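Local coordinates for ABC transporter sugar binding protein (PDB 3UOR), which probably binds maltose or related sugars in the periplasm and hands them to a membrane ABC transporter for uptake into the cell, at residues Y136-Y141 against Y323-Q328; D206-D211 against L375-I380; T245-S248 against Y252-F255. All coordinates share one frame; numbering follows the deposited sequence.

Contact 1. Residues Y136-Y141 against Y323-Q328; sequences YGVPWY and YLSQPQ
Trp140 and Leu324 make the larger apolar part of this contact. Leu324 comes to the indole beside its pyrrole ring. Leu324 CD1 stands 4.1 Å above the indole plane, displaced toward the rim. Its CB approaches the same ring obliquely, 4.3 Å from Trp140 NE1. On the opposite face, Tyr141 CD2 lies over the indole. Each face is thus touched near its rim, and Phe333 of helix 327-337 adds a ring stack. Trp140 CG is anti to the backbone N (chi1 -176°), which carries the ring from the strand toward Leu324. Val138 CG1 makes a van der Waals touch on the serine hydroxyl, 3.9 Å from Ser325 OG, whose own hydrogen bond goes to Ile321 O.

No direct hydrogen bond joins the segments. Two waters do that work. One donates hydrogen bonds to Pro139 O, at 2.9 Å, and to Ser325 OG, at 2.8 Å. The other sits in the indole plane at the ring edge. It accepts from Trp140 NE1 at 2.9 Å and donates to Leu324 O at 2.9 Å. Leu324 O has a further, weak bond from Gln330 NE2.

Backbone bonds set both sides. Val138 pairs with Leu305, while Trp140 and Tyr141 both face Ser303 in a classic beta bulge. Within 323-328, Gln326 N bonds to Tyr323 O. Gln326 is the N-cap of helix 327-337. Val44 of helix 39-52 touches both Trp140 and Leu324.

A strand of the mixed sheet here packs against the turn between two helices, as in the alpha/beta lobes of solute-binding proteins. Indole-leucine packing and two water bridges hold them together, so buried polar atoms on both sides are satisfied without a direct bond.

Contact 2. Residues D206-D211 against L375-I380; sequences DRLLRD and LEWERI
Leu208 CD1 meets Trp377 at the far end of the indole, 3.9 Å from CH2. It lies in the ring plane, so the methyl touches an edge and not a face. Leu208 CB is also close to CH2, at 4.2 Å. The leucine chain lies roughly perpendicular to the tryptophan chain. Leu209 adds a second touch near the same plane, with CG 4.3 Å from Trp377 CZ3. Its CD2 reaches Ile380 CD1 at 4.3 Å. Leu209 thus touches both Trp377 and Ile380. No hydrogen bond crosses the contact.

The torsions and the helix place these groups. Trp377 CG is anti to its own N (chi1 -176°), which sends the long indole out until its benzo end meets the leucines. Ile380 lies three residues on, in the same first turn. Its N bonds to O of Glu376, the N-cap residue.

Further out, Leu198 of helix 195-202 touches both Leu208 and Trp377. Val409 of helix 398-412 touches both Leu209 and Ile380. On the other segment, Leu208 has a backbone bond with Asn217, and Arg207 NE forms a salt bridge with Asp213.

Strands 209-210 and 215-216 form a small antiparallel beta hairpin. The contact is a buried hydrophobic cluster in which the start of this hairpin, with the loop residue Leu208 just before it, packs on the first turn of helix 377-394.

Contact 3. Residues T245-S248 against Y252-F255; sequences TQVS and YEFF
Ser248 and Glu253 are brought together by one torsion of the serine and a bend in the glutamate. Ser248 OG lies between its backbone N and carbonyl carbon (chi1 52°). Glu253 CG is anti to its carbonyl carbon, and the chain then folds at chi2 (-69°). This turns the carboxylate toward the loop.

The result is one hydrogen bond. Ser248 OG donates to Glu253 OE1 at 2.8 Å. The hydroxyl does not lie in the carboxylate plane. It meets OE1 from above, about 48° out of that plane. The same approach brings Ser248 OG within 3.4 Å of Glu253 CD. The acid carries no other bond to this segment, so a single hydroxyl holds one of its two oxygens.

Next to the polar pair, the aliphatic part of the glutamate is used too. Val247 CG1 lies 3.9 Å from Glu253 CG. The valine and the glutamate run antiparallel alongside each other. Val247 is buried and Ser248 exposed, so the apolar part lies deeper than the hydrogen bond.

Glu253 sits in the first turn of helix 250-256. A negative charge near the start of a helix would probably be favoured by the helix dipole. Asn249, just before the helix, accepts a hydrogen bond from Tyr252 N through OD1.

The loop 245-248 follows helix 221-235 and leads straight into helix 250-256, so the bond links the loop to the helix it precedes. Tyr259 of strand 259-264 touches Val247, Glu253 and Phe254 together. On the rest of the helix, Phe254 meets Phe272 of helix 267-275, and Phe255 packs edge-to-face with Trp284 of strand 284-287. Loop, helix and strand thus meet around Tyr259.

Overall arrangement
The three contacts are separate sites with no touch between them. Contacts 1 and 3 are the farthest apart, with centres 35 Å from each other on opposite sides of the centre of the chain. Contact 2 lies 27 Å from contact 1 and 32 Å from contact 3, again between centres. Strand 134-150 carries part of contact 1 and pairs with strand 259-264, which follows the helix of contact 3. Along the chain, the segments of contacts 1 and 2 alternate, while contact 3 falls between both segments of each. Solute-binding proteins of this family hold their ligand between two lobes, but these contacts are best read as packing within the fold.

Contact 1. Residues Y136-Y141 against Y323-Q328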
# COMPACT_ATOMS: atom_id res chain seq x y z
N TYR A 136 3.45 -17.28 -4.20
CA TYR A 136 4.40 -17.45 -3.10
C TYR A 136 3.95 -16.91 -1.75
O TYR A 136 4.71 -16.90 -0.79
CB TYR A 136 5.74 -16.81 -3.45
CG TYR A 136 6.54 -17.63 -4.44
CD1 TYR A 136 7.15 -18.81 -4.06
CD2 TYR A 136 6.69 -17.21 -5.75
CE1 TYR A 136 7.89 -19.57 -4.96
CE2 TYR A 136 7.43 -17.96 -6.66
CZ TYR A 136 8.03 -19.13 -6.26
OH TYR A 136 8.75 -19.88 -7.16
N GLY A 137 2.72 -16.41 -1.67
CA GLY A 137 2.21 -15.93 -0.41
C GLY A 137 0.69 -15.88 -0.44
O GLY A 137 0.06 -16.16 -1.46
N VAL A 138 0.10 -15.50 0.69
CA VAL A 138 -1.33 -15.19 0.73
C VAL A 138 -1.46 -13.78 1.30
O VAL A 138 -0.84 -13.47 2.31
CB VAL A 138 -2.11 -16.20 1.62
CG1 VAL A 138 -3.58 -15.81 1.72
CG2 VAL A 138 -1.96 -17.61 1.06
N PRO A 139 -2.24 -12.92 0.63
CA PRO A 139 -2.36 -11.55 1.13
C PRO A 139 -2.90 -11.57 2.54
O PRO A 139 -3.86 -12.28 2.79
CB PRO A 139 -3.39 -10.91 0.18
CG PRO A 139 -3.33 -11.73 -1.06
CD PRO A 139 -3.05 -13.13 -0.59
N TRP A 140 -2.31 -10.79 3.44
CA TRP A 140 -2.83 -10.74 4.81
C TRP A 140 -3.68 -9.49 5.03
O TRP A 140 -4.84 -9.58 5.44
CB TRP A 140 -1.66 -10.78 5.79
CG TRP A 140 -2.05 -10.82 7.22
CD1 TRP A 140 -3.27 -11.13 7.73
CD2 TRP A 140 -1.19 -10.56 8.34
NE1 TRP A 140 -3.23 -11.05 9.12
CE2 TRP A 140 -1.96 -10.70 9.51
CE3 TRP A 140 0.16 -10.19 8.46
CZ2 TRP A 140 -1.44 -10.51 10.78
CZ3 TRP A 140 0.68 -10.00 9.72
CH2 TRP A 140 -0.12 -10.16 10.87
N TYR A 141 -3.13 -8.31 4.77
CA TYR A 141 -3.94 -7.09 4.85
C TYR A 141 -3.40 -6.11 3.82
O TYR A 141 -2.30 -6.28 3.31
CB TYR A 141 -3.89 -6.47 6.25
CG TYR A 141 -2.52 -5.98 6.66
CD1 TYR A 141 -2.08 -4.72 6.30
CD2 TYR A 141 -1.67 -6.79 7.39
CE1 TYR A 141 -0.82 -4.28 6.67
CE2 TYR A 141 -0.44 -6.37 7.77
CZ TYR A 141 -0.01 -5.12 7.40
OH TYR A 141 1.25 -4.73 7.80
N TYR A 323 -6.29 -19.71 9.15
CA TYR A 323 -7.02 -19.09 10.25
C TYR A 323 -7.03 -17.57 10.09
O TYR A 323 -8.07 -16.93 10.20
CB TYR A 323 -6.41 -19.48 11.60
CG TYR A 323 -6.98 -18.74 12.79
CD1 TYR A 323 -8.14 -19.18 13.42
CD2 TYR A 323 -6.36 -17.60 13.29
CE1 TYR A 323 -8.66 -18.50 14.52
CE2 TYR A 323 -6.87 -16.91 14.37
CZ TYR A 323 -8.02 -17.36 14.98
OH TYR A 323 -8.51 -16.65 16.06
N LEU A 324 -5.86 -17.00 9.80
CA LEU A 324 -5.73 -15.56 9.63
C LEU A 324 -6.39 -15.11 8.34
O LEU A 324 -6.55 -13.91 8.12
CB LEU A 324 -4.27 -15.14 9.66
CG LEU A 324 -3.61 -15.29 11.03
CD1 LEU A 324 -2.14 -14.92 10.95
CD2 LEU A 324 -4.34 -14.43 12.06
N SER A 325 -6.78 -16.07 7.50
CA SER A 325 -7.53 -15.77 6.28
C SER A 325 -9.05 -15.89 6.44
O SER A 325 -9.79 -15.62 5.48
CB SER A 325 -7.08 -16.67 5.14
OG SER A 325 -5.69 -16.60 4.95
N GLN A 326 -9.52 -16.29 7.61
CA GLN A 326 -10.97 -16.36 7.87
C GLN A 326 -11.61 -14.98 7.99
O GLN A 326 -11.12 -14.11 8.72
CB GLN A 326 -11.25 -17.18 9.13
CG GLN A 326 -10.80 -18.66 9.02
CD GLN A 326 -11.01 -19.41 10.32
OE1 GLN A 326 -11.49 -18.84 11.30
NE2 GLN A 326 -10.66 -20.69 10.35
N PRO A 327 -12.71 -14.76 7.26
CA PRO A 327 -13.35 -13.45 7.27
C PRO A 327 -13.56 -12.86 8.67
O PRO A 327 -13.35 -11.65 8.86
CB PRO A 327 -14.67 -13.71 6.56
CG PRO A 327 -14.28 -14.70 5.51
CD PRO A 327 -13.23 -15.60 6.17
N GLN A 328 -13.95 -13.68 9.63
CA GLN A 328 -14.24 -13.16 10.97
C GLN A 328 -12.97 -12.80 11.74
O GLN A 328 -12.95 -11.85 12.52
CB GLN A 328 -15.10 -14.15 11.76
CG GLN A 328 -16.45 -14.37 11.08
CD GLN A 328 -17.41 -15.18 11.92
OE1 GLN A 328 -17.13 -15.50 13.08
NE2 GLN A 328 -18.56 -15.51 11.34
O HOH W 1 -5.91 -14.01 3.80
O HOH W 2 -6.05 -11.40 9.56

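Contact 2. Residues D206-D211 against L375-I380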
# COMPACT_ATOMS: atom_id res chain seq x y z
N ASP A 206 -0.09 2.21 -19.23
CA ASP A 206 1.21 1.61 -19.48
C ASP A 206 1.93 1.29 -18.17
O ASP A 206 1.50 1.68 -17.09
CB ASP A 206 2.07 2.42 -20.49
CG ASP A 206 2.46 3.79 -19.98
OD1 ASP A 206 1.96 4.19 -18.91
OD2 ASP A 206 3.28 4.47 -20.66
N ARG A 207 3.00 0.52 -18.28
CA ARG A 207 3.74 0.00 -17.15
C ARG A 207 4.93 0.95 -16.87
O ARG A 207 5.46 1.57 -17.79
CB ARG A 207 4.23 -1.38 -17.56
CG ARG A 207 4.73 -2.29 -16.47
CD ARG A 207 5.19 -3.61 -17.09
NE ARG A 207 5.76 -4.51 -16.09
CZ ARG A 207 5.08 -4.97 -15.06
NH1 ARG A 207 3.80 -4.64 -14.90
NH2 ARG A 207 5.67 -5.79 -14.18
N LEU A 208 5.32 1.07 -15.60
CA LEU A 208 6.44 1.93 -15.21
C LEU A 208 7.82 1.39 -15.60
O LEU A 208 8.80 2.13 -15.59
CB LEU A 208 6.38 2.22 -13.72
CG LEU A 208 5.31 3.24 -13.34
CD1 LEU A 208 5.21 3.41 -11.85
CD2 LEU A 208 5.61 4.59 -14.01
N LEU A 209 7.91 0.10 -15.93
CA LEU A 209 9.15 -0.47 -16.49
C LEU A 209 8.81 -1.07 -17.84
O LEU A 209 7.64 -1.26 -18.17
CB LEU A 209 9.70 -1.57 -15.57
CG LEU A 209 10.03 -1.15 -14.14
CD1 LEU A 209 10.61 -2.35 -13.39
CD2 LEU A 209 11.03 0.01 -14.16
N ARG A 210 9.82 -1.39 -18.63
CA ARG A 210 9.56 -1.95 -19.95
C ARG A 210 10.58 -3.01 -20.30
O ARG A 210 11.61 -3.15 -19.63
CB ARG A 210 9.60 -0.86 -21.03
CG ARG A 210 10.96 -0.15 -21.10
CD ARG A 210 10.94 1.03 -22.06
NE ARG A 210 12.21 1.74 -22.03
CZ ARG A 210 13.29 1.36 -22.70
NH1 ARG A 210 13.23 0.28 -23.47
NH2 ARG A 210 14.42 2.05 -22.60
N ASP A 211 10.28 -3.75 -21.36
CA ASP A 211 11.19 -4.73 -21.94
C ASP A 211 11.69 -5.73 -20.90
O ASP A 211 12.86 -5.73 -20.52
CB ASP A 211 12.36 -4.03 -22.65
CG ASP A 211 13.26 -5.00 -23.38
OD1 ASP A 211 14.47 -4.70 -23.54
OD2 ASP A 211 12.78 -6.08 -23.79
N LEU A 375 12.95 -7.12 -7.70
CA LEU A 375 13.70 -6.98 -6.47
C LEU A 375 14.14 -5.51 -6.23
O LEU A 375 14.12 -5.01 -5.11
CB LEU A 375 14.89 -7.92 -6.61
CG LEU A 375 15.97 -8.07 -5.59
CD1 LEU A 375 16.59 -9.43 -5.83
CD2 LEU A 375 16.96 -6.94 -5.79
N GLU A 376 14.49 -4.80 -7.30
CA GLU A 376 14.98 -3.43 -7.14
C GLU A 376 13.90 -2.33 -7.11
O GLU A 376 14.21 -1.13 -7.15
CB GLU A 376 16.10 -3.12 -8.14
CG GLU A 376 15.94 -3.71 -9.52
CD GLU A 376 16.24 -5.22 -9.61
OE1 GLU A 376 17.41 -5.65 -9.57
OE2 GLU A 376 15.28 -5.98 -9.78
N TRP A 377 12.65 -2.75 -6.99
CA TRP A 377 11.53 -1.80 -6.98
C TRP A 377 11.64 -0.71 -5.90
O TRP A 377 11.39 0.45 -6.17
CB TRP A 377 10.15 -2.49 -6.89
CG TRP A 377 9.08 -1.48 -6.98
CD1 TRP A 377 8.26 -1.04 -5.97
CD2 TRP A 377 8.78 -0.67 -8.13
NE1 TRP A 377 7.43 -0.05 -6.45
CE2 TRP A 377 7.75 0.20 -7.76
CE3 TRP A 377 9.26 -0.63 -9.44
CZ2 TRP A 377 7.19 1.11 -8.66
CZ3 TRP A 377 8.72 0.26 -10.31
CH2 TRP A 377 7.69 1.12 -9.93
N GLU A 378 12.01 -1.06 -4.68
CA GLU A 378 12.11 -0.03 -3.65
C GLU A 378 13.15 1.04 -3.98
O GLU A 378 12.89 2.21 -3.78
CB GLU A 378 12.39 -0.64 -2.28
CG GLU A 378 11.13 -1.17 -1.60
CD GLU A 378 11.34 -1.48 -0.13
OE1 GLU A 378 12.13 -2.40 0.20
OE2 GLU A 378 10.72 -0.79 0.72
N ARG A 379 14.31 0.63 -4.48
CA ARG A 379 15.31 1.60 -4.93
C ARG A 379 14.73 2.49 -6.02
O ARG A 379 14.88 3.71 -6.01
CB ARG A 379 16.55 0.88 -5.47
CG ARG A 379 17.39 0.19 -4.40
CD ARG A 379 18.34 -0.85 -5.01
NE ARG A 379 19.51 -0.25 -5.64
CZ ARG A 379 20.28 -0.88 -6.54
NH1 ARG A 379 19.97 -2.12 -6.90
NH2 ARG A 379 21.34 -0.26 -7.07
N ILE A 380 14.03 1.89 -6.97
CA ILE A 380 13.45 2.64 -8.06
C ILE A 380 12.50 3.75 -7.59
O ILE A 380 12.63 4.89 -8.04
CB ILE A 380 12.79 1.68 -9.07
CG1 ILE A 380 13.89 0.90 -9.80
CG2 ILE A 380 11.91 2.46 -10.04
CD1 ILE A 380 13.39 -0.34 -10.54

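Contact 3. Residues T245-S248 against Y252-F255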
# COMPACT_ATOMS: atom_id res chain seq x y z
N THR A 245 8.04 16.49 7.71
CA THR A 245 8.71 17.10 8.85
C THR A 245 8.35 18.58 8.99
O THR A 245 8.40 19.14 10.09
CB THR A 245 10.23 16.94 8.74
OG1 THR A 245 10.87 17.77 9.71
CG2 THR A 245 10.72 17.34 7.35
N GLN A 246 7.97 19.21 7.88
CA GLN A 246 7.62 20.63 7.86
C GLN A 246 6.18 20.85 8.24
O GLN A 246 5.75 21.98 8.41
CB GLN A 246 7.86 21.24 6.49
CG GLN A 246 9.25 21.06 5.96
CD GLN A 246 9.41 21.68 4.60
OE1 GLN A 246 9.49 20.98 3.59
NE2 GLN A 246 9.44 23.01 4.56
N VAL A 247 5.41 19.76 8.34
CA VAL A 247 4.05 19.86 8.85
C VAL A 247 4.11 19.62 10.35
O VAL A 247 4.80 18.70 10.81
CB VAL A 247 3.11 18.85 8.17
CG1 VAL A 247 1.68 19.07 8.64
CG2 VAL A 247 3.20 19.00 6.67
N SER A 248 3.41 20.43 11.13
CA SER A 248 3.44 20.25 12.58
C SER A 248 2.80 18.91 12.97
O SER A 248 3.46 18.02 13.50
CB SER A 248 2.78 21.43 13.31
OG SER A 248 1.48 21.69 12.81
N TYR A 252 -4.10 17.60 13.31
CA TYR A 252 -4.55 18.91 13.76
C TYR A 252 -4.62 19.93 12.64
O TYR A 252 -5.59 20.68 12.55
CB TYR A 252 -3.72 19.39 14.95
CG TYR A 252 -3.99 18.53 16.16
CD1 TYR A 252 -5.29 18.31 16.60
CD2 TYR A 252 -2.94 17.93 16.86
CE1 TYR A 252 -5.55 17.52 17.70
CE2 TYR A 252 -3.20 17.13 17.96
CZ TYR A 252 -4.50 16.94 18.38
OH TYR A 252 -4.77 16.16 19.48
N GLU A 253 -3.62 19.95 11.77
CA GLU A 253 -3.67 20.84 10.60
C GLU A 253 -4.92 20.59 9.77
O GLU A 253 -5.57 21.53 9.29
CB GLU A 253 -2.41 20.69 9.75
CG GLU A 253 -1.13 21.13 10.45
CD GLU A 253 -1.05 22.63 10.69
OE1 GLU A 253 0.08 23.14 10.82
OE2 GLU A 253 -2.11 23.31 10.74
N PHE A 254 -5.27 19.32 9.61
CA PHE A 254 -6.46 18.92 8.87
C PHE A 254 -7.71 19.50 9.53
O PHE A 254 -8.52 20.17 8.87
CB PHE A 254 -6.52 17.39 8.80
CG PHE A 254 -7.76 16.83 8.15
CD1 PHE A 254 -7.82 16.60 6.79
CD2 PHE A 254 -8.85 16.43 8.93
CE1 PHE A 254 -8.95 16.03 6.20
CE2 PHE A 254 -9.99 15.86 8.35
CZ PHE A 254 -10.03 15.66 6.99
N PHE A 255 -7.85 19.27 10.83
CA PHE A 255 -9.01 19.78 11.57
C PHE A 255 -8.94 21.30 11.80
O PHE A 255 -9.94 21.94 12.15
CB PHE A 255 -9.19 19.04 12.89
CG PHE A 255 -9.65 17.61 12.73
CD1 PHE A 255 -10.80 17.32 12.03
CD2 PHE A 255 -8.94 16.57 13.29
CE1 PHE A 255 -11.23 16.01 11.87
CE2 PHE A 255 -9.36 15.27 13.15
CZ PHE A 255 -10.51 14.99 12.44